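Local coordinates for protein isomerase/lactonizing enzyme (Agrobacterium tumefaciens, PDB 1RVK) that is of unknown function but belongs to the enolase superfamily, binds magnesium, and probably catalyses a reaction that begins by abstracting a proton next to a carboxylate, at residues I3-V8 / T39-D44; R9-T14 / T374-N379; P54-P59 / D98-V103; G167-T172 / W327-L332; L219-E224 / D248-P253. All blocks are in the same frame, centred on the assembly; numbering follows the deposited sequence.

Contact 1 of 5, residues I3-V8 / T39-D44; sequences ITDVEV and TVRTED
A classic beta bulge interrupts the antiparallel pairing of strands 3-15 and 30-42 in the three-stranded sheet of the enolase-type N-terminal domain. Thr4 and Asp5 both face Arg41, whose carbonyl oxygen accepts from each backbone amide: Thr4 N lies 2.8 Å from Arg41 O, and Asp5 N is a little farther off. Regular pairing resumes beyond the bulge, where Asp5 and Arg41, then Glu7 and Thr39, form hydrogen-bonded pairs flanking the non-hydrogen-bonded pair Val6 and Val40.

Arg41, long and able to donate from several nitrogens, lies beside the acidic side chains of Asp5 and Glu7. Its CG is anti to the backbone N (chi1 -178°), and the bend at chi3 brings the guanidinium back over the neighbouring strand. There it grips Glu7 end-on, with Arg41 NH2 2.9 Å from Glu7 OE1 and Arg41 NH1 3.2 Å from Glu7 OE2. Both oxygens are met from above the carboxylate plane, which stands 73° from the guanidinium plane. A weak bond from Arg41 NH1 to Asp5 OD2 extends the network, while Arg41 NE pairs with Glu47 and Glu7 OE1 also meets Arg9.

Branched apolar residues suit the other side, where Val40 packs on helix 98-116 and Val6 on helix 59-70. Near the bulge, Ile3 CG2 reaches across to Val40 CG1 at 3.9 Å.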
# COMPACT_ATOMS: atom_id res chain seq x y z
N ILE A 3 23.70 15.20 -6.06
CA ILE A 3 23.74 14.06 -5.15
C ILE A 3 25.18 13.60 -4.94
O ILE A 3 25.91 13.35 -5.91
CB ILE A 3 22.92 12.88 -5.71
CG1 ILE A 3 21.44 13.28 -5.81
CG2 ILE A 3 23.09 11.64 -4.83
CD1 ILE A 3 20.56 12.25 -6.49
N THR A 4 25.59 13.47 -3.68
CA THR A 4 26.95 13.05 -3.37
C THR A 4 27.02 11.68 -2.70
O THR A 4 28.05 11.01 -2.77
CB THR A 4 27.67 14.07 -2.46
OG1 THR A 4 26.91 14.27 -1.27
CG2 THR A 4 27.84 15.40 -3.18
N ASP A 5 25.94 11.27 -2.06
CA ASP A 5 25.93 9.98 -1.36
C ASP A 5 24.58 9.26 -1.39
O ASP A 5 23.53 9.90 -1.38
CB ASP A 5 26.33 10.17 0.10
CG ASP A 5 27.67 10.83 0.27
OD1 ASP A 5 28.70 10.14 0.12
OD2 ASP A 5 27.70 12.05 0.55
N VAL A 6 24.64 7.93 -1.41
CA VAL A 6 23.46 7.08 -1.35
C VAL A 6 23.85 6.04 -0.30
O VAL A 6 24.78 5.26 -0.51
CB VAL A 6 23.18 6.36 -2.69
CG1 VAL A 6 21.96 5.45 -2.54
CG2 VAL A 6 22.93 7.39 -3.78
N GLU A 7 23.15 6.05 0.83
CA GLU A 7 23.49 5.13 1.91
C GLU A 7 22.31 4.32 2.42
O GLU A 7 21.17 4.78 2.41
CB GLU A 7 24.10 5.91 3.07
CG GLU A 7 25.09 6.98 2.62
CD GLU A 7 25.54 7.89 3.75
OE1 GLU A 7 24.68 8.25 4.59
OE2 GLU A 7 26.73 8.24 3.80
N VAL A 8 22.60 3.11 2.89
CA VAL A 8 21.58 2.23 3.44
C VAL A 8 21.96 1.87 4.86
O VAL A 8 23.09 1.46 5.12
CB VAL A 8 21.44 0.93 2.62
CG1 VAL A 8 20.45 -0.01 3.30
CG2 VAL A 8 20.98 1.26 1.20
N THR A 39 19.06 6.57 2.41
CA THR A 39 19.29 8.01 2.53
C THR A 39 20.04 8.54 1.31
O THR A 39 21.04 7.96 0.88
CB THR A 39 20.12 8.37 3.79
OG1 THR A 39 19.36 8.09 4.98
CG2 THR A 39 20.50 9.84 3.78
N VAL A 40 19.53 9.63 0.74
CA VAL A 40 20.17 10.27 -0.40
C VAL A 40 20.63 11.65 0.09
O VAL A 40 19.84 12.40 0.66
CB VAL A 40 19.18 10.46 -1.57
CG1 VAL A 40 19.87 11.15 -2.74
CG2 VAL A 40 18.63 9.10 -2.01
N ARG A 41 21.91 11.96 -0.11
CA ARG A 41 22.46 13.23 0.34
C ARG A 41 23.06 14.05 -0.79
O ARG A 41 23.63 13.50 -1.73
CB ARG A 41 23.53 12.99 1.42
CG ARG A 41 24.13 14.27 2.00
CD ARG A 41 25.25 13.98 3.00
NE ARG A 41 24.80 13.09 4.07
CZ ARG A 41 25.09 11.79 4.14
NH1 ARG A 41 25.84 11.22 3.21
NH2 ARG A 41 24.63 11.06 5.15
N THR A 42 22.93 15.37 -0.70
CA THR A 42 23.47 16.27 -1.71
C THR A 42 24.69 17.03 -1.20
O THR A 42 25.04 16.94 -0.02
CB THR A 42 22.40 17.29 -2.17
OG1 THR A 42 21.84 17.94 -1.02
CG2 THR A 42 21.28 16.58 -2.92
N GLU A 43 25.34 17.78 -2.09
CA GLU A 43 26.54 18.55 -1.75
C GLU A 43 26.38 19.43 -0.51
O GLU A 43 27.29 19.51 0.32
CB GLU A 43 26.93 19.46 -2.92
CG GLU A 43 27.13 18.75 -4.24
CD GLU A 43 27.33 19.72 -5.39
OE1 GLU A 43 26.41 20.55 -5.63
OE2 GLU A 43 28.39 19.65 -6.05
N ASP A 44 25.24 20.09 -0.39
CA ASP A 44 24.99 20.98 0.74
C ASP A 44 24.61 20.27 2.03
O ASP A 44 24.30 20.92 3.03
CB ASP A 44 23.90 22.00 0.37
CG ASP A 44 22.56 21.35 0.09
OD1 ASP A 44 21.60 22.09 -0.20
OD2 ASP A 44 22.47 20.11 0.15

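Contact 2 of 5, residues R9-T14 / T374-N379; sequences RVFRTT and TFIDNN
Strand 9-14 and helix 374-378 run almost perpendicular, their segment axes 97° apart and 7.6 Å apart at closest approach, so that the C-terminal helix packs across the edge strand of the N-terminal domain's antiparallel sheet. The backbones meet just after the helix, where Arg12 N donates to Asn379 O at 2.9 Å.

Phe11 offers a flat apolar surface to the helix. Its CG stands between the backbone N and the carbonyl carbon (chi1 61°), which helps turn a ring face to Ile376. Ile376 lays its CG1 over the centre of that ring in a CH-pi contact, 3.9 Å from the centroid and 1° off the normal, while its CG2 reaches Phe11 CD1 at 3.6 Å. A beta-branched side chain can thus touch both the middle and the margin of the ring. Tyr345 meets Phe11 edge-to-face and Phe51 touches both Phe11 and Ile376, extending the apolar cluster.

Asn379 suits the turn because its amide can reach back to the helix: ND2 donates to Phe375 O at 2.8 Å, and the same nitrogen sits 3.3 Å above the plane of the Phe375 ring, over its centre.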
# COMPACT_ATOMS: atom_id res chain seq x y z
N ARG A 9 21.02 2.05 5.78
CA ARG A 9 21.24 1.72 7.18
C ARG A 9 20.20 0.70 7.59
O ARG A 9 19.00 0.96 7.54
CB ARG A 9 21.11 2.98 8.05
CG ARG A 9 22.19 4.02 7.81
CD ARG A 9 21.97 5.27 8.65
NE ARG A 9 23.11 6.17 8.59
CZ ARG A 9 23.52 6.81 7.50
NH1 ARG A 9 22.88 6.65 6.35
NH2 ARG A 9 24.59 7.60 7.55
N VAL A 10 20.67 -0.48 7.98
CA VAL A 10 19.77 -1.54 8.41
C VAL A 10 19.74 -1.56 9.93
O VAL A 10 20.79 -1.49 10.58
CB VAL A 10 20.25 -2.92 7.89
CG1 VAL A 10 19.24 -4.00 8.27
CG2 VAL A 10 20.41 -2.87 6.37
N PHE A 11 18.54 -1.63 10.49
CA PHE A 11 18.38 -1.65 11.93
C PHE A 11 17.27 -2.62 12.31
O PHE A 11 16.55 -3.12 11.45
CB PHE A 11 18.03 -0.25 12.44
CG PHE A 11 16.74 0.29 11.88
CD1 PHE A 11 16.70 0.84 10.61
CD2 PHE A 11 15.57 0.23 12.63
CE1 PHE A 11 15.50 1.33 10.08
CE2 PHE A 11 14.37 0.72 12.12
CZ PHE A 11 14.33 1.27 10.84
N ARG A 12 17.13 -2.88 13.61
CA ARG A 12 16.11 -3.80 14.10
C ARG A 12 14.93 -3.06 14.71
O ARG A 12 15.10 -2.19 15.57
CB ARG A 12 16.70 -4.73 15.17
CG ARG A 12 18.09 -5.28 14.85
CD ARG A 12 18.76 -5.80 16.12
NE ARG A 12 20.21 -5.96 15.96
CZ ARG A 12 20.78 -6.87 15.18
NH1 ARG A 12 20.04 -7.71 14.49
NH2 ARG A 12 22.11 -6.93 15.09
N THR A 13 13.72 -3.40 14.27
CA THR A 13 12.51 -2.81 14.80
C THR A 13 11.78 -3.91 15.56
O THR A 13 11.79 -5.07 15.15
CB THR A 13 11.59 -2.26 13.67
OG1 THR A 13 10.42 -1.68 14.25
CG2 THR A 13 11.18 -3.37 12.72
N THR A 14 11.17 -3.56 16.69
CA THR A 14 10.44 -4.53 17.50
C THR A 14 8.98 -4.48 17.11
O THR A 14 8.34 -3.43 17.19
CB THR A 14 10.59 -4.20 19.00
OG1 THR A 14 11.97 -4.26 19.36
CG2 THR A 14 9.80 -5.20 19.83
N THR A 374 18.07 8.48 16.45
CA THR A 374 18.79 7.95 17.61
C THR A 374 18.45 6.48 17.83
O THR A 374 19.34 5.67 18.10
CB THR A 374 18.45 8.75 18.88
OG1 THR A 374 18.86 10.11 18.71
CG2 THR A 374 19.17 8.16 20.08
N PHE A 375 17.17 6.14 17.70
CA PHE A 375 16.75 4.76 17.88
C PHE A 375 17.39 3.87 16.82
O PHE A 375 17.88 2.78 17.11
CB PHE A 375 15.22 4.65 17.79
CG PHE A 375 14.71 3.23 17.80
CD1 PHE A 375 14.67 2.48 16.62
CD2 PHE A 375 14.31 2.63 18.99
CE1 PHE A 375 14.24 1.16 16.64
CE2 PHE A 375 13.88 1.30 19.01
CZ PHE A 375 13.85 0.56 17.83
N ILE A 376 17.39 4.35 15.58
CA ILE A 376 17.97 3.59 14.49
C ILE A 376 19.46 3.36 14.73
O ILE A 376 19.98 2.27 14.51
CB ILE A 376 17.75 4.31 13.14
CG1 ILE A 376 16.25 4.32 12.82
CG2 ILE A 376 18.54 3.62 12.04
CD1 ILE A 376 15.87 5.15 11.61
N ASP A 377 20.15 4.39 15.21
CA ASP A 377 21.58 4.26 15.47
C ASP A 377 21.85 3.27 16.61
O ASP A 377 22.83 2.54 16.58
CB ASP A 377 22.17 5.63 15.83
CG ASP A 377 23.67 5.58 16.01
OD1 ASP A 377 24.36 5.16 15.06
OD2 ASP A 377 24.15 5.96 17.09
N ASN A 378 20.96 3.25 17.60
CA ASN A 378 21.12 2.35 18.75
C ASN A 378 20.71 0.91 18.46
O ASN A 378 20.96 0.02 19.27
CB ASN A 378 20.30 2.87 19.93
CG ASN A 378 20.91 4.10 20.57
OD1 ASN A 378 20.25 4.82 21.32
ND2 ASN A 378 22.19 4.33 20.29
N ASN A 379 20.10 0.68 17.30
CA ASN A 379 19.64 -0.66 16.95
C ASN A 379 20.14 -1.13 15.58
O ASN A 379 19.49 -1.94 14.92
CB ASN A 379 18.11 -0.69 17.00
CG ASN A 379 17.58 -0.56 18.41
OD1 ASN A 379 17.49 -1.54 19.15
ND2 ASN A 379 17.23 0.66 18.81

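Contact 3 of 5, residues P54-P59 / D98-V103; sequences PEIVRP and DRTLAV
Ile56 meets Arg99 and Thr100 with different branches. Its longer branch, CG1 to CD1, runs obliquely against Arg99, and CD1 rests over one face of the guanidinium, 3.3 Å above the plane and offset toward the rim. The nearest guanidinium atom is NH1, 3.4 Å from Ile56 CD1. Bends at chi2 (-59°) and chi3 (-70°) fold the arginine back on itself and bring the guanidinium over this methyl. Arg99 CB touches it too, 3.8 Å from Ile56 CD1. Arginine suits this partly exposed place: its flat group can cover a methyl with a face while its N-H groups lie in the plane around it.

The shorter branch, CG2, meets the same helix farther along, at Thr100 and Val103. Ile56 CG2 is 3.6 Å from Thr100 OG1, the two side chains sliding past each other in opposite directions, and it packs more loosely on Val103, with CG2 to Val103 CG2 at 4.2 Å. Thr100 combines this packing with a polar bond. Its hydroxyl donates to Ile56 O over 2.8 Å from OG1, in the carbonyl plane and on a lone pair, giving the carbonyl of a short 3-10 turn a partner on the helix.

Val57 and Val103 extend the apolar surface towards strand 47-52, both touching Thr52. The contact therefore joins the link between strand 47-52 and helix 59-70 to helix 98-116, part of the sheet-and-helix packing of the alpha+beta N-terminal domain characteristic of the enolase superfamily.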
# COMPACT_ATOMS: atom_id res chain seq x y z
N PRO A 54 15.30 -4.85 3.79
CA PRO A 54 16.73 -4.97 3.51
C PRO A 54 17.12 -5.50 2.12
O PRO A 54 17.97 -4.91 1.45
CB PRO A 54 17.23 -5.87 4.63
CG PRO A 54 16.34 -5.48 5.78
CD PRO A 54 14.98 -5.42 5.11
N GLU A 55 16.51 -6.60 1.70
CA GLU A 55 16.84 -7.21 0.41
C GLU A 55 16.61 -6.30 -0.80
O GLU A 55 17.29 -6.42 -1.82
CB GLU A 55 16.04 -8.50 0.21
CG GLU A 55 16.47 -9.65 1.12
CD GLU A 55 17.89 -10.11 0.84
OE1 GLU A 55 18.65 -10.30 1.81
OE2 GLU A 55 18.25 -10.29 -0.35
N ILE A 56 15.67 -5.37 -0.67
CA ILE A 56 15.34 -4.46 -1.75
C ILE A 56 16.41 -3.40 -2.01
O ILE A 56 16.54 -2.90 -3.13
CB ILE A 56 13.97 -3.80 -1.46
CG1 ILE A 56 12.89 -4.88 -1.49
CG2 ILE A 56 13.67 -2.70 -2.47
CD1 ILE A 56 11.56 -4.46 -0.88
N VAL A 57 17.19 -3.09 -0.98
CA VAL A 57 18.26 -2.10 -1.10
C VAL A 57 19.60 -2.69 -0.65
O VAL A 57 20.44 -1.99 -0.08
CB VAL A 57 17.97 -0.84 -0.26
CG1 VAL A 57 16.79 -0.08 -0.85
CG2 VAL A 57 17.69 -1.23 1.18
N ARG A 58 19.78 -3.99 -0.90
CA ARG A 58 21.02 -4.65 -0.52
C ARG A 58 22.17 -4.12 -1.38
O ARG A 58 21.94 -3.51 -2.43
CB ARG A 58 20.88 -6.18 -0.65
CG ARG A 58 20.64 -6.70 -2.07
CD ARG A 58 20.42 -8.21 -2.03
NE ARG A 58 20.44 -8.83 -3.36
CZ ARG A 58 19.46 -8.72 -4.25
NH1 ARG A 58 18.36 -8.03 -3.97
NH2 ARG A 58 19.57 -9.32 -5.43
N PRO A 59 23.42 -4.33 -0.94
CA PRO A 59 24.59 -3.86 -1.69
C PRO A 59 24.59 -4.13 -3.19
O PRO A 59 24.93 -3.24 -3.98
CB PRO A 59 25.74 -4.54 -0.97
CG PRO A 59 25.27 -4.52 0.46
CD PRO A 59 23.83 -4.99 0.31
N ASP A 98 10.61 -3.15 -9.12
CA ASP A 98 9.79 -1.95 -8.96
C ASP A 98 9.90 -1.49 -7.51
O ASP A 98 9.80 -0.30 -7.22
CB ASP A 98 8.31 -2.23 -9.28
CG ASP A 98 8.08 -2.55 -10.75
OD1 ASP A 98 8.93 -2.20 -11.59
OD2 ASP A 98 7.02 -3.15 -11.06
N ARG A 99 10.11 -2.44 -6.60
CA ARG A 99 10.26 -2.11 -5.19
C ARG A 99 11.49 -1.24 -4.98
O ARG A 99 11.47 -0.31 -4.18
CB ARG A 99 10.36 -3.38 -4.34
CG ARG A 99 9.02 -4.09 -4.12
CD ARG A 99 8.01 -3.18 -3.42
NE ARG A 99 8.35 -2.91 -2.03
CZ ARG A 99 8.17 -3.77 -1.03
NH1 ARG A 99 8.50 -3.44 0.21
NH2 ARG A 99 7.64 -4.96 -1.26
N THR A 100 12.58 -1.54 -5.68
CA THR A 100 13.80 -0.73 -5.53
C THR A 100 13.54 0.66 -6.12
O THR A 100 13.96 1.67 -5.55
CB THR A 100 15.01 -1.38 -6.25
OG1 THR A 100 15.32 -2.62 -5.62
CG2 THR A 100 16.22 -0.47 -6.18
N LEU A 101 12.86 0.71 -7.26
CA LEU A 101 12.55 1.99 -7.89
C LEU A 101 11.71 2.85 -6.94
O LEU A 101 11.91 4.06 -6.85
CB LEU A 101 11.77 1.76 -9.19
CG LEU A 101 12.51 1.49 -10.50
CD1 LEU A 101 13.05 2.81 -11.02
CD2 LEU A 101 13.62 0.47 -10.31
N ALA A 102 10.76 2.22 -6.25
CA ALA A 102 9.88 2.94 -5.34
C ALA A 102 10.60 3.62 -4.18
O ALA A 102 10.33 4.78 -3.88
CB ALA A 102 8.81 1.99 -4.79
N VAL A 103 11.52 2.90 -3.54
CA VAL A 103 12.23 3.46 -2.40
C VAL A 103 13.13 4.62 -2.83
O VAL A 103 13.22 5.63 -2.14
CB VAL A 103 13.08 2.40 -1.69
CG1 VAL A 103 13.56 2.94 -0.34
CG2 VAL A 103 12.27 1.14 -1.48

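Contact 4 of 5, residues G167-T172 / W327-L332; sequences GIKLHT and WYERGL
Glu329 OE1 is held by more than one donor: Lys169 NZ forms a salt bridge to it at 3.1 Å, and Ser136 OG bonds to it as well. The ammonium comes from above the carboxylate plane, 60° out of it. An extended glutamate chain reaches inward for this meeting, while the lysine, bent at chi3 (78°), brings its NZ across from the other strand. Each charge has a further partner: Glu329 OE2 pairs with Arg280, and Lys169 with Glu232, which puts the lysine in the second shell of the magnesium site formed by Asp206, Glu232 and Glu258.

Strands 167-171 and 328-333 belong to the modified TIM barrel, (beta/alpha)7beta, of the enolase superfamily. They do not pair directly; strand 130-137 lies between them, and the segment axes stay 9.1 Å apart, so side chains must bridge the gap.

The side chain of His171, about 4 Å from the magnesium ion, has ND1 bonded to Ile137 O, which helps to set the rotation of its ring. The imidazole plane lies within 11° of the Glu329 carboxylate, and His171 CE1 meets Leu332 CD2 at 3.5 Å. At the other end of the contact, glycine lets a large indole come close to the backbone, with Trp327 CH2 3.4 Å from Gly167 CA.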
# COMPACT_ATOMS: atom_id res chain seq x y z
N GLY A 167 -15.40 3.22 6.51
CA GLY A 167 -15.31 2.14 5.55
C GLY A 167 -14.46 1.03 6.15
O GLY A 167 -13.60 1.30 6.98
N ILE A 168 -14.71 -0.21 5.74
CA ILE A 168 -13.97 -1.36 6.25
C ILE A 168 -13.73 -2.36 5.14
O ILE A 168 -14.65 -2.70 4.41
CB ILE A 168 -14.77 -2.08 7.36
CG1 ILE A 168 -15.00 -1.13 8.54
CG2 ILE A 168 -14.02 -3.33 7.83
CD1 ILE A 168 -15.96 -1.67 9.58
N LYS A 169 -12.49 -2.84 5.01
CA LYS A 169 -12.19 -3.83 3.99
C LYS A 169 -11.70 -5.12 4.63
O LYS A 169 -10.80 -5.10 5.47
CB LYS A 169 -11.12 -3.33 3.00
CG LYS A 169 -10.94 -4.30 1.82
CD LYS A 169 -10.02 -3.74 0.73
CE LYS A 169 -8.55 -3.84 1.11
NZ LYS A 169 -7.68 -3.19 0.08
N LEU A 170 -12.29 -6.23 4.23
CA LEU A 170 -11.87 -7.51 4.78
C LEU A 170 -10.89 -8.21 3.85
O LEU A 170 -11.06 -8.17 2.64
CB LEU A 170 -13.05 -8.46 4.96
CG LEU A 170 -14.28 -8.16 5.81
CD1 LEU A 170 -15.12 -9.42 5.89
CD2 LEU A 170 -13.88 -7.71 7.21
N HIS A 171 -9.86 -8.80 4.43
CA HIS A 171 -8.92 -9.63 3.68
C HIS A 171 -9.33 -10.95 4.33
O HIS A 171 -9.22 -11.08 5.55
CB HIS A 171 -7.45 -9.34 4.00
CG HIS A 171 -6.90 -8.12 3.31
ND1 HIS A 171 -7.03 -6.85 3.83
CD2 HIS A 171 -6.22 -7.99 2.15
CE1 HIS A 171 -6.45 -5.99 3.02
NE2 HIS A 171 -5.94 -6.65 1.99
N THR A 172 -9.82 -11.91 3.55
CA THR A 172 -10.25 -13.16 4.14
C THR A 172 -9.17 -14.24 4.24
O THR A 172 -7.99 -13.95 4.07
CB THR A 172 -11.52 -13.69 3.42
OG1 THR A 172 -11.39 -13.50 2.01
CG2 THR A 172 -12.74 -12.92 3.92
N TRP A 327 -10.41 6.75 -0.79
CA TRP A 327 -9.78 6.53 0.50
C TRP A 327 -8.27 6.44 0.59
O TRP A 327 -7.55 6.36 -0.41
CB TRP A 327 -10.24 5.21 1.12
CG TRP A 327 -11.64 4.78 0.91
CD1 TRP A 327 -12.15 4.09 -0.15
CD2 TRP A 327 -12.70 4.89 1.86
NE1 TRP A 327 -13.46 3.74 0.09
CE2 TRP A 327 -13.82 4.22 1.32
CE3 TRP A 327 -12.81 5.47 3.13
CZ2 TRP A 327 -15.03 4.12 2.01
CZ3 TRP A 327 -14.01 5.38 3.81
CH2 TRP A 327 -15.11 4.70 3.25
N TYR A 328 -7.82 6.41 1.84
CA TYR A 328 -6.43 6.17 2.19
C TYR A 328 -6.62 4.83 2.88
O TYR A 328 -7.56 4.66 3.66
CB TYR A 328 -5.89 7.19 3.19
CG TYR A 328 -4.66 6.71 3.94
CD1 TYR A 328 -4.74 6.36 5.29
CD2 TYR A 328 -3.42 6.62 3.30
CE1 TYR A 328 -3.61 5.94 5.99
CE2 TYR A 328 -2.28 6.19 4.00
CZ TYR A 328 -2.39 5.86 5.34
OH TYR A 328 -1.27 5.47 6.05
N GLU A 329 -5.76 3.86 2.58
CA GLU A 329 -5.87 2.54 3.18
C GLU A 329 -5.08 2.49 4.48
O GLU A 329 -3.85 2.54 4.47
CB GLU A 329 -5.34 1.48 2.21
CG GLU A 329 -5.49 0.06 2.71
CD GLU A 329 -5.20 -0.98 1.65
OE1 GLU A 329 -5.39 -2.18 1.95
OE2 GLU A 329 -4.78 -0.61 0.53
N ARG A 330 -5.79 2.40 5.61
CA ARG A 330 -5.15 2.38 6.92
C ARG A 330 -5.14 0.96 7.48
O ARG A 330 -6.18 0.40 7.81
CB ARG A 330 -5.88 3.33 7.87
CG ARG A 330 -5.04 3.85 9.04
CD ARG A 330 -5.70 5.08 9.66
NE ARG A 330 -4.83 5.76 10.63
CZ ARG A 330 -4.84 5.53 11.94
NH1 ARG A 330 -5.68 4.65 12.47
NH2 ARG A 330 -4.00 6.19 12.73
N GLY A 331 -3.94 0.39 7.59
CA GLY A 331 -3.80 -0.96 8.11
C GLY A 331 -2.45 -1.53 7.72
O GLY A 331 -1.55 -0.78 7.36
N LEU A 332 -2.31 -2.86 7.75
CA LEU A 332 -3.38 -3.78 8.12
C LEU A 332 -3.69 -3.81 9.62
O LEU A 332 -2.80 -3.64 10.45
CB LEU A 332 -3.04 -5.19 7.63
CG LEU A 332 -2.84 -5.27 6.11
CD1 LEU A 332 -2.45 -6.68 5.71
CD2 LEU A 332 -4.13 -4.86 5.42

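Contact 5 of 5, residues L219-E224 / D248-P253; sequences LGRGLE and DNLDIP
Ile252 reaches toward helix 213-224 by two routes from its CB. The shorter is CG2, which approaches the helix backbone and comes 4.2 Å from Gly220 O. The longer runs through CG1, anti to the backbone N (chi1 -177°), and stays extended at chi2 (172°). This carries CD1 out to Leu223, where it rests 3.8 Å from Leu223 CD2 and 4.0 Å from Leu223 CB. The two side chains meet at a slant, and both also touch Ile231 of strand 230-232, so a beta-branched isoleucine and a leucine fill buried positions above the same strand.

These residues belong to successive beta-alpha units of the barrel domain. Helices 213-224 and 240-249 are neighbours on its outside, and Leu250 to Pro253 lead from the second helix into strand 254-256. Leu250, the first residue to leave helical geometry, turns back against the first helix. Its CD2 lies 3.7 Å from Gly220 CA and 3.8 Å from Arg221 N. Glycine suits this point: with no side chain on Gly220, both methyls of Leu250 can lie against its CA.

Nearer the solvent, Glu224 and Asp251 bring like charges together, their carboxylate planes 73° apart. Such proximity would tend to favour a shared proton or a compensating cation, though neither is established. Glu224 OE2 is 3.0 Å from Asp251 OD1, and the same OE2 lies 3.5 Å from Asp251 CB.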
# COMPACT_ATOMS: atom_id res chain seq x y z
N LEU A 219 -18.23 -15.99 -5.54
CA LEU A 219 -17.94 -15.04 -4.47
C LEU A 219 -18.60 -13.69 -4.79
O LEU A 219 -19.32 -13.13 -3.96
CB LEU A 219 -16.42 -14.87 -4.34
CG LEU A 219 -15.84 -13.93 -3.27
CD1 LEU A 219 -16.06 -12.49 -3.67
CD2 LEU A 219 -16.48 -14.22 -1.92
N GLY A 220 -18.38 -13.19 -6.00
CA GLY A 220 -18.96 -11.92 -6.39
C GLY A 220 -20.48 -11.90 -6.33
O GLY A 220 -21.08 -10.92 -5.89
N ARG A 221 -21.10 -12.99 -6.77
CA ARG A 221 -22.55 -13.09 -6.75
C ARG A 221 -23.10 -13.03 -5.33
O ARG A 221 -24.15 -12.44 -5.08
CB ARG A 221 -23.00 -14.40 -7.42
CG ARG A 221 -22.85 -14.39 -8.92
CD ARG A 221 -23.43 -15.65 -9.54
NE ARG A 221 -23.55 -15.53 -11.00
CZ ARG A 221 -24.35 -14.67 -11.61
NH1 ARG A 221 -25.11 -13.84 -10.90
NH2 ARG A 221 -24.39 -14.62 -12.93
N GLY A 222 -22.37 -13.64 -4.40
CA GLY A 222 -22.80 -13.63 -3.01
C GLY A 222 -22.69 -12.25 -2.40
O GLY A 222 -23.46 -11.89 -1.51
N LEU A 223 -21.73 -11.46 -2.89
CA LEU A 223 -21.52 -10.11 -2.39
C LEU A 223 -22.66 -9.17 -2.76
O LEU A 223 -22.93 -8.20 -2.06
CB LEU A 223 -20.20 -9.55 -2.94
CG LEU A 223 -18.90 -9.88 -2.22
CD1 LEU A 223 -18.88 -11.32 -1.76
CD2 LEU A 223 -17.73 -9.59 -3.15
N GLU A 224 -23.33 -9.47 -3.87
CA GLU A 224 -24.44 -8.66 -4.35
C GLU A 224 -25.49 -8.35 -3.29
O GLU A 224 -25.85 -7.20 -3.09
CB GLU A 224 -25.11 -9.33 -5.55
CG GLU A 224 -24.98 -8.56 -6.86
CD GLU A 224 -25.71 -7.22 -6.83
OE1 GLU A 224 -25.42 -6.40 -5.93
OE2 GLU A 224 -26.58 -6.99 -7.70
N ASP A 248 -17.67 -8.22 -16.57
CA ASP A 248 -18.87 -8.28 -17.38
C ASP A 248 -19.96 -9.14 -16.75
O ASP A 248 -21.14 -8.99 -17.07
CB ASP A 248 -18.54 -8.79 -18.79
CG ASP A 248 -17.85 -7.74 -19.64
OD1 ASP A 248 -17.40 -8.07 -20.76
OD2 ASP A 248 -17.76 -6.58 -19.19
N ASN A 249 -19.57 -10.04 -15.85
CA ASN A 249 -20.53 -10.93 -15.21
C ASN A 249 -20.96 -10.55 -13.79
O ASN A 249 -21.85 -11.18 -13.23
CB ASN A 249 -19.99 -12.37 -15.20
CG ASN A 249 -20.04 -13.02 -16.57
OD1 ASN A 249 -19.17 -12.81 -17.41
ND2 ASN A 249 -21.09 -13.80 -16.80
N LEU A 250 -20.33 -9.54 -13.20
CA LEU A 250 -20.69 -9.12 -11.85
C LEU A 250 -21.29 -7.72 -11.84
O LEU A 250 -20.96 -6.90 -12.69
CB LEU A 250 -19.46 -9.11 -10.93
CG LEU A 250 -18.79 -10.42 -10.53
CD1 LEU A 250 -17.74 -10.13 -9.46
CD2 LEU A 250 -19.83 -11.39 -9.98
N ASP A 251 -22.16 -7.46 -10.87
CA ASP A 251 -22.76 -6.14 -10.73
C ASP A 251 -21.84 -5.30 -9.84
O ASP A 251 -21.65 -4.11 -10.07
CB ASP A 251 -24.15 -6.24 -10.10
CG ASP A 251 -25.22 -6.65 -11.10
OD1 ASP A 251 -26.38 -6.86 -10.67
OD2 ASP A 251 -24.91 -6.73 -12.31
N ILE A 252 -21.27 -5.94 -8.82
CA ILE A 252 -20.37 -5.25 -7.89
C ILE A 252 -19.11 -4.78 -8.61
O ILE A 252 -18.54 -5.50 -9.44
CB ILE A 252 -19.98 -6.16 -6.69
CG1 ILE A 252 -19.10 -5.39 -5.71
CG2 ILE A 252 -19.23 -7.40 -7.19
CD1 ILE A 252 -18.81 -6.14 -4.40
N PRO A 253 -18.66 -3.55 -8.31
CA PRO A 253 -17.45 -3.02 -8.96
C PRO A 253 -16.21 -3.86 -8.66
O PRO A 253 -16.01 -4.33 -7.54
CB PRO A 253 -17.34 -1.61 -8.38
CG PRO A 253 -18.78 -1.23 -8.16
CD PRO A 253 -19.35 -2.49 -7.55

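Contacts 1, 2 and 3 gather round the N-terminal domain, their centres 16 to 19 Å apart. Contacts 1 and 2 use successive parts of strand 3-15, and Val8 and Val10 from those parts touch Val57 and Pro54 of contact 3. Contacts 4 and 5 belong to the barrel domain, with centres about 19 Å apart, one inside near the metal and the other among the outer helices. Along the chain, contact 1 closes before contact 3 opens, contact 5 falls between the two segments of contact 4, and contacts 3, 4 and 5 all fall between those of contact 2. Through contact 2 the C-terminal end returns to the first strand, tying the far end of the sequence to the N-terminal domain.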